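Local coordinates for aldo-keto reductase family 1, member B4 (Aldose reductase) (Schistosoma japonicum, PDB 4HBK), which probably catalyses the NADPH-dependent reduction of aldehydes, including the open-chain forms of aldoses, to the corresponding alcohols, at residues 40-44 and 187-191; 146-150 and 165-171; 217-223 and 321-327. All blocks are in the same frame, centred on the assembly; numbering follows the deposited sequence.

Overall arrangement
The three contacts lie on an eight-stranded parallel barrel ringed by helices, the (beta/alpha)8 fold of the aldo-keto reductases. Contact 1 sits at the start of strand 187-193, where the N-terminal hairpin (strands 38-39 and 45-46) packs against the barrel. Contact 2, nested along the chain inside the loop that contact 1 closes, folds the long connection between strand 138-143 and helix 171-183 back on itself. Contact 3 follows later and joins the end of strand 213-217 to the C-terminal tail. Their centres are 25 to 27 Å apart and none touches another. Contact 2 and the 217-223 side of contact 3 belong to loops that follow barrel strands, the end where the predicted catalytic residues lie.

Contact 1 (40-44 and 187-191); sequences MNNGR and VKSIG
Arg44 lies across Lys188 with the two side chains at about a right angle, and together with Ser189 they bury most of this small interface. The contact is made over a face of the guanidinium: Lys188 CD sits 3.7 Å above its plane, offset toward the rim, while Lys188 CB comes 3.8 Å from Arg44 NE. The Arg44 chain runs straight from CG to NE, and a bend at chi2 (-61°) turns Lys188 CD over the guanidinium. The charged ends are near each other, Arg44 NH2 and Lys188 NZ being 4.5 Å apart, which is probably tolerable on a surface reached by water. Met40 to Gly43 form a type I turn closed by Gly43 N on Met40 O, and Met40 N bonds back to Arg44 O, which makes it the type I plus G1-bulge loop of a hairpin, with Gly43 in the left-handed region. In aldo-keto reductases such an N-terminal hairpin covers the bottom of the barrel, and here it leans on the beginning of strand 187-193. Ser189 receives it: Asn42 ND2 gives Ser189 OG a 2.7 Å hydrogen bond lying close to the amide plane, and Met40 CE packs on the same OG at 3.6 Å. The amide's other end is held too: Asn42 OD1 accepts from Arg44 N, an Asx turn. Lys188 O takes two water-mediated links, one from Asn42 ND2 and one from Arg44 NH2.

Contact 2 (146-150 and 165-171); sequences PVPLK and CLDNVPH
Pro148 makes the tight part of this contact, its ring wedged against the chain from Asp167 to Val169. Pro148 CG stands 3.2 Å from Asp167 O, and Pro148 CB meets Val169 CG2 at 4.0 Å. Nearby, His171 points the edge of its ring at Pro146: His171 NE2 donates to Pro146 O over 2.7 Å, almost straight at 175°, in the plane of both ring and carbonyl and on a lone pair. That bond fixes the rotation of a buried imidazole in the first turn of helix 171-183, whose ring is also packed by Phe195 and helix 197-206. On the far side of Pro148 from His171 the backbones form a single antiparallel bridge, with Leu149 and Leu166 as its non-hydrogen-bonded pair; the bonds from Asp167 N to Pro148 O (3.0 Å) and from Lys150 N to Cys165 O (2.9 Å) flank it. The bridge pinches the long loop after strand 138-143, which in aldo-keto reductases lies at the C-terminal, active-site end of the barrel. The end at Lys150 is the solvent side. Lys150 is exposed: only the base of its chain meets the other segment, with Lys150 CB 3.9 Å from Cys165 CB, and the ammonium leads away. At the Asp167 carboxylate a water lies 3.2 Å from Asp167 OD2 and also near Leu149 O, while the same OD2 pairs with Arg118 in a salt bridge.

Contact 3 (217-223 and 321-327); sequences EIHANFP and SLNERQF
Glu217 and the backbone of Gln326 and Phe327 make the polar heart of this contact. With its chain extended and CG anti to the backbone N (chi1 168°), Glu217 brings both carboxylate oxygens to the tail: OE2 accepts from Gln326 N at 2.7 Å through its syn lone pair, and OE1 from Phe327 N at 2.9 Å. The anti lone pair of Glu217 OE2 takes His219 NE2, 2.9 Å away. A water joins Glu217 OE1 to Arg325 NH1 and Phe327 O. One backbone-to-backbone bond lies further along, where Glu324 N donates to Asn221 O (2.9 Å), just past the cis peptide before Asn323. Among the aromatic contacts, Arg325 curls over one face of Phe222: its CB makes a CH-pi contact 4.2 Å from the ring centroid, and Phe222 CZ sits 3.5 Å above the centre of the guanidinium, the two planes 65° apart. A buried carboxylate gripped by two backbone N-H groups and an imidazole is probably ionised, and it ties the C-terminal tail to the end of strand 213-217 beside the predicted active site, where the side chain of Phe327 is about 8 Å from that of Tyr82, the predicted proton donor.

Contact 1 (40-44 and 187-191)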
loop_
_atom_site.group_PDB
_atom_site.type_symbol
_atom_site.label_atom_id
_atom_site.label_comp_id
_atom_site.label_asym_id
_atom_site.label_seq_id
_atom_site.Cartn_x
_atom_site.Cartn_y
_atom_site.Cartn_z
ATOM N N MET A 40 11.235 0.569 10.782
ATOM C CA MET A 40 11.266 -0.643 9.979
ATOM C C MET A 40 12.493 -1.475 10.309
ATOM O O MET A 40 13.395 -1.012 10.996
ATOM C CB MET A 40 11.193 -0.297 8.490
ATOM C CG MET A 40 9.859 0.343 8.085
ATOM S SD MET A 40 9.722 0.631 6.299
ATOM C CE MET A 40 11.026 1.826 6.063
ATOM N N ASN A 41 12.539 -2.705 9.819
ATOM C CA ASN A 41 13.642 -3.582 10.201
ATOM C C ASN A 41 15.016 -3.145 9.684
ATOM O O ASN A 41 16.031 -3.716 10.073
ATOM C CB ASN A 41 13.347 -5.039 9.837
ATOM C CG ASN A 41 13.033 -5.225 8.367
ATOM O OD1 ASN A 41 13.251 -4.331 7.547
ATOM N ND2 ASN A 41 12.522 -6.398 8.025
ATOM N N ASN A 42 15.056 -2.141 8.816
ATOM C CA ASN A 42 16.337 -1.641 8.315
ATOM C C ASN A 42 16.738 -0.319 8.965
ATOM O O ASN A 42 17.659 0.355 8.509
ATOM C CB ASN A 42 16.304 -1.484 6.792
ATOM C CG ASN A 42 15.278 -0.456 6.335
ATOM O OD1 ASN A 42 14.647 0.204 7.156
ATOM N ND2 ASN A 42 15.118 -0.308 5.021
ATOM N N GLY A 43 16.036 0.057 10.027
ATOM C CA GLY A 43 16.379 1.257 10.764
ATOM C C GLY A 43 15.638 2.497 10.298
ATOM O O GLY A 43 15.555 3.477 11.035
ATOM N N ARG A 44 15.091 2.459 9.082
ATOM C CA ARG A 44 14.361 3.611 8.545
ATOM C C ARG A 44 12.925 3.677 9.083
ATOM O O ARG A 44 12.386 2.678 9.568
ATOM C CB ARG A 44 14.380 3.584 7.016
ATOM C CG ARG A 44 15.788 3.514 6.433
ATOM C CD ARG A 44 15.767 3.438 4.921
ATOM N NE ARG A 44 17.098 3.188 4.371
ATOM C CZ ARG A 44 17.969 4.147 4.078
ATOM N NH1 ARG A 44 17.643 5.421 4.289
ATOM N NH2 ARG A 44 19.156 3.835 3.564
ATOM N N VAL A 187 16.360 2.721 -4.556
ATOM C CA VAL A 187 15.282 2.454 -3.612
ATOM C C VAL A 187 15.859 2.274 -2.205
ATOM O O VAL A 187 16.882 1.625 -2.050
ATOM C CB VAL A 187 14.515 1.186 -4.038
ATOM C CG1 VAL A 187 13.641 0.689 -2.927
ATOM C CG2 VAL A 187 13.687 1.459 -5.308
ATOM N N LYS A 188 15.218 2.844 -1.182
ATOM C CA LYS A 188 15.731 2.701 0.191
ATOM C C LYS A 188 15.295 1.398 0.858
ATOM O O LYS A 188 16.081 0.748 1.559
ATOM C CB LYS A 188 15.315 3.875 1.068
ATOM C CG LYS A 188 15.764 5.234 0.570
ATOM C CD LYS A 188 17.269 5.346 0.482
ATOM C CE LYS A 188 17.699 6.809 0.426
ATOM N NZ LYS A 188 19.179 6.973 0.299
ATOM N N SER A 189 14.030 1.031 0.661
ATOM C CA SER A 189 13.481 -0.175 1.272
ATOM C C SER A 189 12.624 -0.880 0.237
ATOM O O SER A 189 12.017 -0.229 -0.609
ATOM C CB SER A 189 12.616 0.176 2.485
ATOM O OG SER A 189 13.310 0.967 3.436
ATOM N N ILE A 190 12.576 -2.204 0.297
ATOM C CA ILE A 190 11.724 -2.977 -0.601
ATOM C C ILE A 190 10.715 -3.820 0.188
ATOM O O ILE A 190 10.934 -4.121 1.360
ATOM C CB ILE A 190 12.579 -3.880 -1.516
ATOM C CG1 ILE A 190 13.601 -4.654 -0.676
ATOM C CG2 ILE A 190 13.288 -3.036 -2.583
ATOM C CD1 ILE A 190 14.527 -5.551 -1.513
ATOM N N GLY A 191 9.610 -4.198 -0.448
ATOM C CA GLY A 191 8.586 -4.969 0.233
ATOM C C GLY A 191 7.610 -5.704 -0.679
ATOM O O GLY A 191 7.836 -5.827 -1.883
HETATM O O HOH W 1 16.457 -1.825 2.807
HETATM O O HOH W 2 18.833 1.115 2.182
#

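Contact 2 (146-150 and 165-171)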
loop_
_atom_site.group_PDB
_atom_site.type_symbol
_atom_site.label_atom_id
_atom_site.label_comp_id
_atom_site.label_asym_id
_atom_site.label_seq_id
_atom_site.Cartn_x
_atom_site.Cartn_y
_atom_site.Cartn_z
ATOM N N PRO A 146 1.899 -11.347 -6.215
ATOM C CA PRO A 146 2.681 -12.580 -6.411
ATOM C C PRO A 146 2.385 -13.302 -7.741
ATOM O O PRO A 146 2.893 -14.413 -7.971
ATOM C CB PRO A 146 2.247 -13.480 -5.248
ATOM C CG PRO A 146 1.056 -12.797 -4.595
ATOM C CD PRO A 146 0.726 -11.554 -5.350
ATOM N N VAL A 147 1.588 -12.679 -8.604
ATOM C CA VAL A 147 1.164 -13.317 -9.861
ATOM C C VAL A 147 1.706 -12.601 -11.102
ATOM O O VAL A 147 1.180 -11.575 -11.515
ATOM C CB VAL A 147 -0.372 -13.379 -9.968
ATOM C CG1 VAL A 147 -0.796 -13.948 -11.335
ATOM C CG2 VAL A 147 -0.960 -14.206 -8.824
ATOM N N PRO A 148 2.762 -13.148 -11.710
ATOM C CA PRO A 148 3.309 -12.464 -12.883
ATOM C C PRO A 148 2.388 -12.576 -14.100
ATOM O O PRO A 148 1.655 -13.553 -14.238
ATOM C CB PRO A 148 4.652 -13.178 -13.126
ATOM C CG PRO A 148 4.541 -14.469 -12.404
ATOM C CD PRO A 148 3.617 -14.251 -11.247
ATOM N N LEU A 149 2.435 -11.565 -14.961
ATOM C CA LEU A 149 1.638 -11.501 -16.178
ATOM C C LEU A 149 2.599 -11.335 -17.349
ATOM O O LEU A 149 3.719 -10.824 -17.174
ATOM C CB LEU A 149 0.691 -10.304 -16.116
ATOM C CG LEU A 149 -0.751 -10.536 -15.651
ATOM C CD1 LEU A 149 -0.898 -11.691 -14.696
ATOM C CD2 LEU A 149 -1.311 -9.256 -15.041
ATOM N N LYS A 150 2.177 -11.765 -18.534
ATOM C CA LYS A 150 3.041 -11.713 -19.714
ATOM C C LYS A 150 3.545 -10.298 -19.993
ATOM O O LYS A 150 2.775 -9.339 -20.007
ATOM C CB LYS A 150 2.315 -12.274 -20.943
ATOM C CG LYS A 150 3.172 -12.326 -22.207
ATOM C CD LYS A 150 2.389 -12.863 -23.406
ATOM C CE LYS A 150 1.459 -11.808 -24.003
ATOM N NZ LYS A 150 2.192 -10.826 -24.871
ATOM N N CYS A 165 -3.228 -13.298 -19.638
ATOM C CA CYS A 165 -2.052 -14.027 -20.106
ATOM C C CYS A 165 -1.041 -14.112 -18.964
ATOM O O CYS A 165 -0.310 -13.162 -18.698
ATOM C CB CYS A 165 -1.430 -13.341 -21.332
ATOM S SG CYS A 165 -2.495 -13.326 -22.824
ATOM N N LEU A 166 -1.022 -15.255 -18.286
ATOM C CA LEU A 166 -0.171 -15.473 -17.121
ATOM C C LEU A 166 1.294 -15.677 -17.506
ATOM O O LEU A 166 1.608 -16.040 -18.635
ATOM C CB LEU A 166 -0.672 -16.696 -16.345
ATOM C CG LEU A 166 -1.810 -16.522 -15.326
ATOM C CD1 LEU A 166 -2.500 -15.183 -15.433
ATOM C CD2 LEU A 166 -2.817 -17.663 -15.417
ATOM N N ASP A 167 2.192 -15.435 -16.555
ATOM C CA ASP A 167 3.600 -15.744 -16.749
ATOM C C ASP A 167 4.100 -16.527 -15.536
ATOM O O ASP A 167 3.427 -16.573 -14.504
ATOM C CB ASP A 167 4.420 -14.462 -16.984
ATOM C CG ASP A 167 5.807 -14.752 -17.560
ATOM O OD1 ASP A 167 6.062 -15.918 -17.932
ATOM O OD2 ASP A 167 6.640 -13.818 -17.646
ATOM N N ASN A 168 5.258 -17.163 -15.661
ATOM C CA ASN A 168 5.841 -17.903 -14.542
ATOM C C ASN A 168 7.224 -17.365 -14.168
ATOM O O ASN A 168 8.178 -17.511 -14.930
ATOM C CB ASN A 168 5.930 -19.397 -14.862
ATOM C CG ASN A 168 4.582 -20.002 -15.202
ATOM O OD1 ASN A 168 3.532 -19.405 -14.944
ATOM N ND2 ASN A 168 4.601 -21.201 -15.781
ATOM N N VAL A 169 7.327 -16.740 -12.997
ATOM C CA VAL A 169 8.586 -16.153 -12.550
ATOM C C VAL A 169 8.740 -16.350 -11.056
ATOM O O VAL A 169 7.947 -15.818 -10.281
ATOM C CB VAL A 169 8.641 -14.640 -12.815
ATOM C CG1 VAL A 169 10.015 -14.106 -12.450
ATOM C CG2 VAL A 169 8.298 -14.327 -14.277
ATOM N N PRO A 170 9.766 -17.105 -10.635
ATOM C CA PRO A 170 9.875 -17.338 -9.194
ATOM C C PRO A 170 9.980 -16.031 -8.412
ATOM O O PRO A 170 10.662 -15.083 -8.820
ATOM C CB PRO A 170 11.158 -18.167 -9.074
ATOM C CG PRO A 170 11.275 -18.857 -10.415
ATOM C CD PRO A 170 10.823 -17.806 -11.386
ATOM N N HIS A 171 9.294 -15.988 -7.282
ATOM C CA HIS A 171 9.332 -14.810 -6.431
ATOM C C HIS A 171 10.748 -14.404 -6.061
ATOM O O HIS A 171 11.074 -13.218 -6.084
ATOM C CB HIS A 171 8.468 -15.032 -5.200
ATOM C CG HIS A 171 7.016 -15.173 -5.522
ATOM N ND1 HIS A 171 6.133 -15.874 -4.734
ATOM C CD2 HIS A 171 6.293 -14.694 -6.567
ATOM C CE1 HIS A 171 4.927 -15.821 -5.271
ATOM N NE2 HIS A 171 4.996 -15.107 -6.381
HETATM O O HOH W 3 6.341 -11.443 -15.567
#

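Contact 3 (217-223 and 321-327)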
loop_
_atom_site.group_PDB
_atom_site.type_symbol
_atom_site.label_atom_id
_atom_site.label_comp_id
_atom_site.label_asym_id
_atom_site.label_seq_id
_atom_site.Cartn_x
_atom_site.Cartn_y
_atom_site.Cartn_z
ATOM N N GLU A 217 -4.973 -5.825 2.065
ATOM C CA GLU A 217 -6.289 -5.323 2.444
ATOM C C GLU A 217 -6.556 -5.561 3.921
ATOM O O GLU A 217 -6.527 -6.699 4.399
ATOM C CB GLU A 217 -7.389 -5.980 1.607
ATOM C CG GLU A 217 -8.805 -5.743 2.131
ATOM C CD GLU A 217 -9.858 -6.438 1.272
ATOM O OE1 GLU A 217 -9.491 -7.052 0.242
ATOM O OE2 GLU A 217 -11.050 -6.369 1.628
ATOM N N ILE A 218 -6.816 -4.476 4.642
ATOM C CA ILE A 218 -7.137 -4.559 6.061
ATOM C C ILE A 218 -8.150 -3.468 6.439
ATOM O O ILE A 218 -7.957 -2.274 6.145
ATOM C CB ILE A 218 -5.874 -4.419 6.949
ATOM C CG1 ILE A 218 -4.715 -5.252 6.405
ATOM C CG2 ILE A 218 -6.175 -4.823 8.395
ATOM C CD1 ILE A 218 -3.426 -5.056 7.210
ATOM N N HIS A 219 -9.232 -3.884 7.086
ATOM C CA HIS A 219 -10.225 -2.951 7.594
ATOM C C HIS A 219 -11.173 -3.699 8.522
ATOM O O HIS A 219 -11.087 -4.927 8.663
ATOM C CB HIS A 219 -10.988 -2.286 6.446
ATOM C CG HIS A 219 -11.523 -3.262 5.451
ATOM N ND1 HIS A 219 -12.710 -3.931 5.641
ATOM C CD2 HIS A 219 -11.012 -3.717 4.284
ATOM C CE1 HIS A 219 -12.925 -4.740 4.616
ATOM N NE2 HIS A 219 -11.905 -4.634 3.780
ATOM N N ALA A 220 -12.068 -2.964 9.169
ATOM C CA ALA A 220 -12.902 -3.553 10.202
ATOM C C ALA A 220 -13.751 -4.708 9.682
ATOM O O ALA A 220 -14.140 -5.567 10.456
ATOM C CB ALA A 220 -13.774 -2.485 10.855
ATOM N N ASN A 221 -14.031 -4.734 8.380
ATOM C CA ASN A 221 -14.829 -5.815 7.796
ATOM C C ASN A 221 -13.960 -6.919 7.216
ATOM O O ASN A 221 -14.473 -7.900 6.678
ATOM C CB ASN A 221 -15.799 -5.294 6.724
ATOM C CG ASN A 221 -17.203 -5.071 7.264
ATOM O OD1 ASN A 221 -17.526 -5.464 8.392
ATOM N ND2 ASN A 221 -18.051 -4.454 6.453
ATOM N N PHE A 222 -12.647 -6.740 7.317
ATOM C CA PHE A 222 -11.693 -7.794 6.975
ATOM C C PHE A 222 -10.380 -7.596 7.725
ATOM O O PHE A 222 -9.426 -7.028 7.190
ATOM C CB PHE A 222 -11.448 -7.856 5.471
ATOM C CG PHE A 222 -10.738 -9.096 5.043
ATOM C CD1 PHE A 222 -11.361 -10.327 5.132
ATOM C CD2 PHE A 222 -9.439 -9.041 4.574
ATOM C CE1 PHE A 222 -10.697 -11.490 4.750
ATOM C CE2 PHE A 222 -8.778 -10.190 4.193
ATOM C CZ PHE A 222 -9.409 -11.419 4.278
ATOM N N PRO A 223 -10.332 -8.057 8.981
ATOM C CA PRO A 223 -9.226 -7.677 9.864
ATOM C C PRO A 223 -7.896 -8.322 9.483
ATOM O O PRO A 223 -6.855 -7.800 9.873
ATOM C CB PRO A 223 -9.697 -8.149 11.253
ATOM C CG PRO A 223 -11.191 -8.380 11.112
ATOM C CD PRO A 223 -11.360 -8.838 9.689
ATOM N N SER A 321 -17.064 -7.758 12.816
ATOM C CA SER A 321 -16.558 -7.855 11.448
ATOM C C SER A 321 -17.326 -8.882 10.609
ATOM O O SER A 321 -17.824 -9.872 11.145
ATOM C CB SER A 321 -15.078 -8.217 11.469
ATOM O OG SER A 321 -14.589 -8.302 10.148
ATOM N N LEU A 322 -17.390 -8.665 9.294
ATOM C CA LEU A 322 -18.162 -9.542 8.398
ATOM C C LEU A 322 -17.770 -11.033 8.321
ATOM O O LEU A 322 -18.659 -11.881 8.405
ATOM C CB LEU A 322 -18.359 -8.930 7.003
ATOM C CG LEU A 322 -19.713 -8.227 6.845
ATOM C CD1 LEU A 322 -20.043 -7.987 5.379
ATOM C CD2 LEU A 322 -20.825 -9.036 7.513
ATOM N N ASN A 323 -16.503 -11.390 8.108
ATOM C CA ASN A 323 -15.466 -10.549 7.543
ATOM C C ASN A 323 -15.189 -11.123 6.163
ATOM O O ASN A 323 -14.965 -12.317 6.013
ATOM C CB ASN A 323 -14.196 -10.565 8.408
ATOM C CG ASN A 323 -13.611 -11.975 8.620
ATOM O OD1 ASN A 323 -13.820 -12.890 7.823
ATOM N ND2 ASN A 323 -12.859 -12.138 9.704
ATOM N N GLU A 324 -15.241 -10.288 5.142
ATOM C CA GLU A 324 -15.175 -10.808 3.788
ATOM C C GLU A 324 -14.198 -9.993 2.967
ATOM O O GLU A 324 -14.211 -8.762 3.016
ATOM C CB GLU A 324 -16.564 -10.764 3.150
ATOM C CG GLU A 324 -16.724 -9.653 2.124
ATOM C CD GLU A 324 -18.174 -9.305 1.830
ATOM O OE1 GLU A 324 -18.411 -8.222 1.240
ATOM O OE2 GLU A 324 -19.071 -10.106 2.188
ATOM N N ARG A 325 -13.350 -10.686 2.213
ATOM C CA ARG A 325 -12.367 -10.030 1.367
ATOM C C ARG A 325 -13.048 -9.247 0.258
ATOM O O ARG A 325 -13.849 -9.807 -0.496
ATOM C CB ARG A 325 -11.432 -11.060 0.745
ATOM C CG ARG A 325 -10.174 -10.439 0.167
ATOM C CD ARG A 325 -9.259 -11.478 -0.478
ATOM N NE ARG A 325 -8.724 -12.444 0.473
ATOM C CZ ARG A 325 -7.661 -12.226 1.250
ATOM N NH1 ARG A 325 -7.029 -11.055 1.211
ATOM N NH2 ARG A 325 -7.229 -13.181 2.071
ATOM N N GLN A 326 -12.717 -7.964 0.137
ATOM C CA GLN A 326 -13.294 -7.135 -0.927
ATOM C C GLN A 326 -12.494 -7.198 -2.232
ATOM O O GLN A 326 -13.062 -7.115 -3.323
ATOM C CB GLN A 326 -13.434 -5.676 -0.480
ATOM C CG GLN A 326 -14.064 -5.486 0.888
ATOM C CD GLN A 326 -15.460 -6.074 0.986
ATOM O OE1 GLN A 326 -15.770 -6.817 1.923
ATOM N NE2 GLN A 326 -16.316 -5.735 0.024
ATOM N N PHE A 327 -11.174 -7.329 -2.128
ATOM C CA PHE A 327 -10.325 -7.319 -3.317
ATOM C C PHE A 327 -9.731 -8.688 -3.589
ATOM O O PHE A 327 -8.738 -9.082 -2.987
ATOM C CB PHE A 327 -9.244 -6.235 -3.208
ATOM C CG PHE A 327 -9.808 -4.848 -3.086
ATOM C CD1 PHE A 327 -10.080 -4.092 -4.214
ATOM C CD2 PHE A 327 -10.114 -4.323 -1.843
ATOM C CE1 PHE A 327 -10.633 -2.818 -4.094
ATOM C CE2 PHE A 327 -10.667 -3.057 -1.721
ATOM C CZ PHE A 327 -10.924 -2.306 -2.847
HETATM O O HOH W 4 -7.431 -8.776 -0.585
#